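Local coordinates for protein (glyceraldehyde 3-phosphate dehydrogenase) (Sulfolobus solfataricus, PDB 1B7G) that oxidises and phosphorylates glyceraldehyde 3-phosphate in glycolysis, using either NAD or NADP as cofactor but strongly preferring NADP, at residues V136-C139 / N140-A143; A297-Q300 / E301-V304. The protein carries 1 engineered substitution. All coordinates share one frame; numbering follows the deposited sequence.

Contact 1. Residues V136-C139 / N140-A143. With SO4 (sulfate ion), chain C.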
ATOM      1  N   VAL A 136      -4.750 -25.765  -2.973  1.00 24.71           N
ATOM      2  CA  VAL A 136      -3.504 -25.010  -2.834  1.00 22.95           C
ATOM      3  C   VAL A 136      -3.319 -24.801  -1.311  1.00 25.76           C
ATOM      4  O   VAL A 136      -4.208 -24.251  -0.685  1.00 24.36           O
ATOM      5  CB  VAL A 136      -3.551 -23.656  -3.537  1.00 31.05           C
ATOM      6  CG1 VAL A 136      -2.361 -22.786  -3.107  1.00 22.39           C
ATOM      7  CG2 VAL A 136      -3.549 -23.805  -5.089  1.00 23.00           C
ATOM      8  N   VAL A 137      -2.194 -25.195  -0.741  1.00 25.80           N
ATOM      9  CA  VAL A 137      -1.994 -25.074   0.709  1.00 28.56           C
ATOM     10  C   VAL A 137      -2.059 -23.609   1.162  1.00 25.27           C
ATOM     11  O   VAL A 137      -2.020 -22.677   0.356  1.00 27.61           O
ATOM     12  CB  VAL A 137      -0.669 -25.671   1.183  1.00 23.76           C
ATOM     13  CG1 VAL A 137      -0.838 -27.176   1.458  1.00 33.57           C
ATOM     14  CG2 VAL A 137       0.450 -25.445   0.188  1.00 24.43           C
ATOM     15  N   SER A 138      -2.158 -23.415   2.489  1.00 24.23           N
ATOM     16  CA  SER A 138      -2.300 -22.058   3.027  1.00 18.83           C
ATOM     17  C   SER A 138      -1.090 -21.220   2.734  1.00 20.34           C
ATOM     18  O   SER A 138      -0.007 -21.692   2.346  1.00 24.99           O
ATOM     19  CB  SER A 138      -2.529 -22.141   4.573  1.00 21.65           C
ATOM     20  OG  SER A 138      -1.233 -22.446   5.160  1.00 19.84           O
ATOM     21  N   CYS A 139      -1.174 -19.914   3.030  1.00 20.71           N
ATOM     22  CA  CYS A 139      -0.075 -18.997   2.819  1.00 21.92           C
ATOM     23  C   CYS A 139       1.208 -19.408   3.564  1.00 23.25           C
ATOM     24  O   CYS A 139       2.296 -19.358   3.017  1.00 20.91           O
ATOM     25  CB  CYS A 139      -0.512 -17.590   3.366  1.00 29.02           C
ATOM     26  SG  CYS A 139      -2.075 -17.028   2.588  1.00 41.13           S
ATOM     27  N   ASN A 140       1.086 -19.760   4.862  1.00 20.56           N
ATOM     28  CA  ASN A 140       2.332 -20.104   5.579  1.00 22.66           C
ATOM     29  C   ASN A 140       2.770 -21.513   5.227  1.00 18.77           C
ATOM     30  O   ASN A 140       3.969 -21.776   5.214  1.00 21.46           O
ATOM     31  CB  ASN A 140       2.121 -19.918   7.099  1.00 26.18           C
ATOM     32  CG  ASN A 140       2.170 -18.429   7.442  1.00 25.88           C
ATOM     33  OD1 ASN A 140       3.065 -17.719   6.988  1.00 21.08           O
ATOM     34  ND2 ASN A 140       1.234 -17.946   8.226  1.00 21.63           N
ATOM     35  N   THR A 141       1.825 -22.393   4.825  1.00 21.61           N
ATOM     36  CA  THR A 141       2.260 -23.739   4.427  1.00 21.11           C
ATOM     37  C   THR A 141       3.060 -23.623   3.130  1.00 23.26           C
ATOM     38  O   THR A 141       4.071 -24.283   2.896  1.00 23.55           O
ATOM     39  CB  THR A 141       1.067 -24.674   4.218  1.00 19.93           C
ATOM     40  OG1 THR A 141       0.219 -24.655   5.378  1.00 24.56           O
ATOM     41  CG2 THR A 141       1.549 -26.113   3.999  1.00 16.46           C
ATOM     42  N   THR A 142       2.542 -22.757   2.228  1.00 23.38           N
ATOM     43  CA  THR A 142       3.251 -22.517   0.964  1.00 21.17           C
ATOM     44  C   THR A 142       4.665 -22.046   1.176  1.00 22.86           C
ATOM     45  O   THR A 142       5.596 -22.472   0.483  1.00 22.46           O
ATOM     46  CB  THR A 142       2.495 -21.513   0.086  1.00 20.54           C
ATOM     47  OG1 THR A 142       1.196 -22.023  -0.265  1.00 22.83           O
ATOM     48  CG2 THR A 142       3.244 -21.223  -1.213  1.00 23.92           C
ATOM     49  N   ALA A 143       4.867 -21.073   2.106  1.00 21.83           N
ATOM     50  CA  ALA A 143       6.200 -20.524   2.296  1.00 26.37           C
ATOM     51  C   ALA A 143       7.139 -21.611   2.848  1.00 18.54           C
ATOM     52  O   ALA A 143       8.267 -21.693   2.402  1.00 21.24           O
ATOM     53  CB  ALA A 143       6.134 -19.314   3.241  1.00 22.26           C
TER
HETATM   54  S   SO4 C 601      -1.895 -19.949   7.681  1.00 25.27           S
HETATM   55  O1  SO4 C 601      -3.193 -19.329   7.918  1.00 34.33           O
HETATM   56  O2  SO4 C 601      -0.961 -19.638   8.897  1.00 29.64           O
HETATM   57  O3  SO4 C 601      -1.140 -19.514   6.510  1.00 30.69           O
HETATM   58  O4  SO4 C 601      -2.155 -21.399   7.620  1.00 30.27           O
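V137 lays CB and CG1 against the methyl of T141, V137 CB standing 3.6 Å from T141 CG2, and the two side chains cross at about a right angle. Threonine suits this place because it has two faces: the methyl meets the valine, while the hydroxyl turns to S138, T141 OG1 donating to S138 OG over 2.7 Å. S138 is the N-cap of helix 139-152. Its chi1 of 76° sets OG between the backbone N and the carbonyl carbon, where it can accept the capping bond from T141 N at 3.1 Å. The same oxygen donates to sulfate O4 at 2.8 Å, so three bonds grip it. The serine carbonyl is also doubly used: S138 O accepts the helical bond from T142 N and a second from T142 OG1, 2.9 Å away and 46° out of the carbonyl plane.

N140 adds two more donors from the first turn of the helix. Its backbone N reaches sulfate O3 at 2.8 Å and its ND2 reaches sulfate O2 at 2.9 Å, so one residue holds two oxygens. H221 takes the amide oxygen OD1, which fixes the flip of the amide and presents ND2 to the anion; R166 and H193 add further bonds to the sulfate. C139, probably the nucleophile, sits between these two anion binders and belongs with H219 to the catalytic site. The sulfate, probably from the crystallisation liquor, thus lies among residues of the inorganic phosphate site. A hydroxyl, a main-chain N-H and an amide N-H at a helix N-terminus, whose dipole probably adds to the attraction, join the arginine and histidine in a pocket suited to a tetrahedral oxyanion beside the cysteine.

Contact 2. Residues A297-Q300 / E301-V304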
ATOM      1  N   ALA A 297      10.031 -13.512   6.005  1.00 19.08           N
ATOM      2  CA  ALA A 297       8.706 -12.913   6.036  1.00 20.45           C
ATOM      3  C   ALA A 297       7.800 -13.507   4.971  1.00 24.57           C
ATOM      4  O   ALA A 297       8.283 -13.962   3.909  1.00 27.43           O
ATOM      5  CB  ALA A 297       8.768 -11.383   5.857  1.00 16.00           C
ATOM      6  N   VAL A 298       6.494 -13.502   5.186  1.00 18.69           N
ATOM      7  CA  VAL A 298       5.531 -14.006   4.211  1.00 20.31           C
ATOM      8  C   VAL A 298       4.417 -12.961   4.011  1.00 28.45           C
ATOM      9  O   VAL A 298       3.779 -12.565   4.980  1.00 20.07           O
ATOM     10  CB  VAL A 298       4.881 -15.314   4.664  1.00 24.83           C
ATOM     11  CG1 VAL A 298       3.852 -15.829   3.677  1.00 25.98           C
ATOM     12  CG2 VAL A 298       5.940 -16.423   4.929  1.00 16.76           C
ATOM     13  N   HIS A 299       4.231 -12.485   2.787  1.00 21.01           N
ATOM     14  CA  HIS A 299       3.123 -11.557   2.514  1.00 24.68           C
ATOM     15  C   HIS A 299       1.889 -12.375   2.215  1.00 26.56           C
ATOM     16  O   HIS A 299       1.694 -12.874   1.080  1.00 24.61           O
ATOM     17  CB  HIS A 299       3.434 -10.565   1.392  1.00 25.75           C
ATOM     18  CG  HIS A 299       2.277  -9.606   1.170  1.00 31.00           C
ATOM     19  ND1 HIS A 299       1.845  -9.235  -0.076  1.00 30.14           N
ATOM     20  CD2 HIS A 299       1.451  -8.990   2.033  1.00 25.97           C
ATOM     21  CE1 HIS A 299       0.806  -8.437   0.018  1.00 25.14           C
ATOM     22  NE2 HIS A 299       0.557  -8.247   1.309  1.00 31.20           N
ATOM     23  N   GLN A 300       1.015 -12.490   3.208  1.00 21.71           N
ATOM     24  CA  GLN A 300      -0.109 -13.401   3.138  1.00 26.58           C
ATOM     25  C   GLN A 300      -1.161 -12.987   2.117  1.00 27.08           C
ATOM     26  O   GLN A 300      -1.922 -13.855   1.694  1.00 21.66           O
ATOM     27  CB  GLN A 300      -0.844 -13.662   4.457  1.00 26.31           C
ATOM     28  CG  GLN A 300      -1.569 -12.441   5.020  1.00 20.31           C
ATOM     29  CD  GLN A 300      -0.651 -11.325   5.413  1.00 24.19           C
ATOM     30  OE1 GLN A 300       0.543 -11.489   5.744  1.00 21.78           O
ATOM     31  NE2 GLN A 300      -1.152 -10.086   5.386  1.00 26.56           N
ATOM     32  N   GLU A 301      -1.220 -11.703   1.772  1.00 25.41           N
ATOM     33  CA  GLU A 301      -2.263 -11.358   0.784  1.00 30.93           C
ATOM     34  C   GLU A 301      -1.963 -11.909  -0.616  1.00 24.24           C
ATOM     35  O   GLU A 301      -2.904 -12.042  -1.406  1.00 25.02           O
ATOM     36  CB  GLU A 301      -2.390  -9.836   0.722  1.00 22.86           C
ATOM     37  CG  GLU A 301      -2.913  -9.250   2.068  1.00 25.17           C
ATOM     38  CD  GLU A 301      -2.890  -7.705   1.925  1.00 24.85           C
ATOM     39  OE1 GLU A 301      -1.786  -7.139   1.817  1.00 27.95           O
ATOM     40  OE2 GLU A 301      -3.967  -7.117   1.870  1.00 28.84           O
ATOM     41  N   SER A 302      -0.715 -12.163  -0.918  1.00 27.60           N
ATOM     42  CA  SER A 302      -0.343 -12.548  -2.278  1.00 27.16           C
ATOM     43  C   SER A 302       0.447 -13.812  -2.499  1.00 29.74           C
ATOM     44  O   SER A 302       0.570 -14.188  -3.690  1.00 22.17           O
ATOM     45  CB  SER A 302       0.471 -11.377  -2.852  1.00 26.16           C
ATOM     46  OG  SER A 302       1.723 -11.210  -2.264  1.00 27.38           O
ATOM     47  N   ILE A 303       1.096 -14.417  -1.524  1.00 21.47           N
ATOM     48  CA  ILE A 303       1.934 -15.573  -1.780  1.00 22.66           C
ATOM     49  C   ILE A 303       1.267 -16.693  -2.557  1.00 19.55           C
ATOM     50  O   ILE A 303       1.924 -17.227  -3.472  1.00 25.17           O
ATOM     51  CB  ILE A 303       2.586 -16.131  -0.486  1.00 18.15           C
ATOM     52  CG1 ILE A 303       3.458 -17.341  -0.871  1.00 20.27           C
ATOM     53  CG2 ILE A 303       1.490 -16.464   0.544  1.00 17.74           C
ATOM     54  CD1 ILE A 303       4.466 -17.735   0.232  1.00 24.87           C
ATOM     55  N   VAL A 304      -0.022 -16.955  -2.374  1.00 21.99           N
ATOM     56  CA  VAL A 304      -0.648 -18.062  -3.084  1.00 26.59           C
ATOM     57  C   VAL A 304      -1.163 -17.702  -4.476  1.00 28.27           C
ATOM     58  O   VAL A 304      -1.639 -18.614  -5.179  1.00 21.82           O
ATOM     59  CB  VAL A 304      -1.733 -18.807  -2.311  1.00 26.28           C
ATOM     60  CG1 VAL A 304      -1.166 -19.430  -1.034  1.00 28.98           C
ATOM     61  CG2 VAL A 304      -2.968 -17.987  -1.988  1.00 23.90           C
TER
HETATM   62  O   HOH W   1      -1.989 -15.330  -0.665  1.00 43.46           O
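H299 folds back over the turn that follows it and meets both E301 and S302. With CG anti to the backbone N (chi1 -179°), CB passes 4.1 Å from S302 OG and the ring swings above the next residues, E301 N and S302 N lying over one of its faces. CG carries the ring past the same hydroxyl to ND1, which is hydrogen-bonded to S302 OG at 3.0 Å and also accepts from I275 N. CD2 lies 3.7 Å from E301 OE1, and CE1 comes 3.6 Å from E301 CB. At the tip NE2 donates to E301 OE1 over 2.6 Å. The oxygen sits at the ring's edge close to its plane and uses the lone pair anti to OE2, while the carboxylate itself stands 83° to the ring. E301 OE2 makes a salt bridge to R266 of the second subunit, so this glutamate joins the turn to the subunit interface. Cut back to an alanine, this position is likely to lose the histidine's hold on E301 OE1, leave the S302 hydroxyl and I275 N without their bond to ND1, and give the carboxylate more freedom to turn.

The histidine's carbonyl closes the turn, H299 O accepting from S302 N and, at 3.1 Å, from I303 N. I303 then faces back to V298, with V298 CG1 4.0 Å from I303 CG2; both apolar chains also pack on helix 139-152. A water 2.8 Å from Q300 O links it to V304 N. Q300, which probably binds NAD, has NE2 held by D170 and L217 O. Hydroxyl, imidazole and carboxylate, joined in that order, probably hold this loop in shape, with Q300 packed beside catalytic H219.

Overall arrangement
Both contacts lie near the centre of the chain and share no element, yet they touch: C139 SG lies 3.3 Å from Q300 O, and A143 CB packs 3.4 Å from V298 CG2. Contact 1 leads from strand 133-136 of the parallel, Rossmann-type sheet into helix 139-152; contact 2 leaves strand 291-298 of the mixed sheet and runs to helix 304-315. The two chain segments thus meet where the nucleotide-binding and catalytic halves join. Neither is a surface contact, but S138 and C139 of contact 1 are partly exposed, as an anion site requires, whereas every touching residue of contact 2 is buried and its polar groups mostly satisfy protein partners.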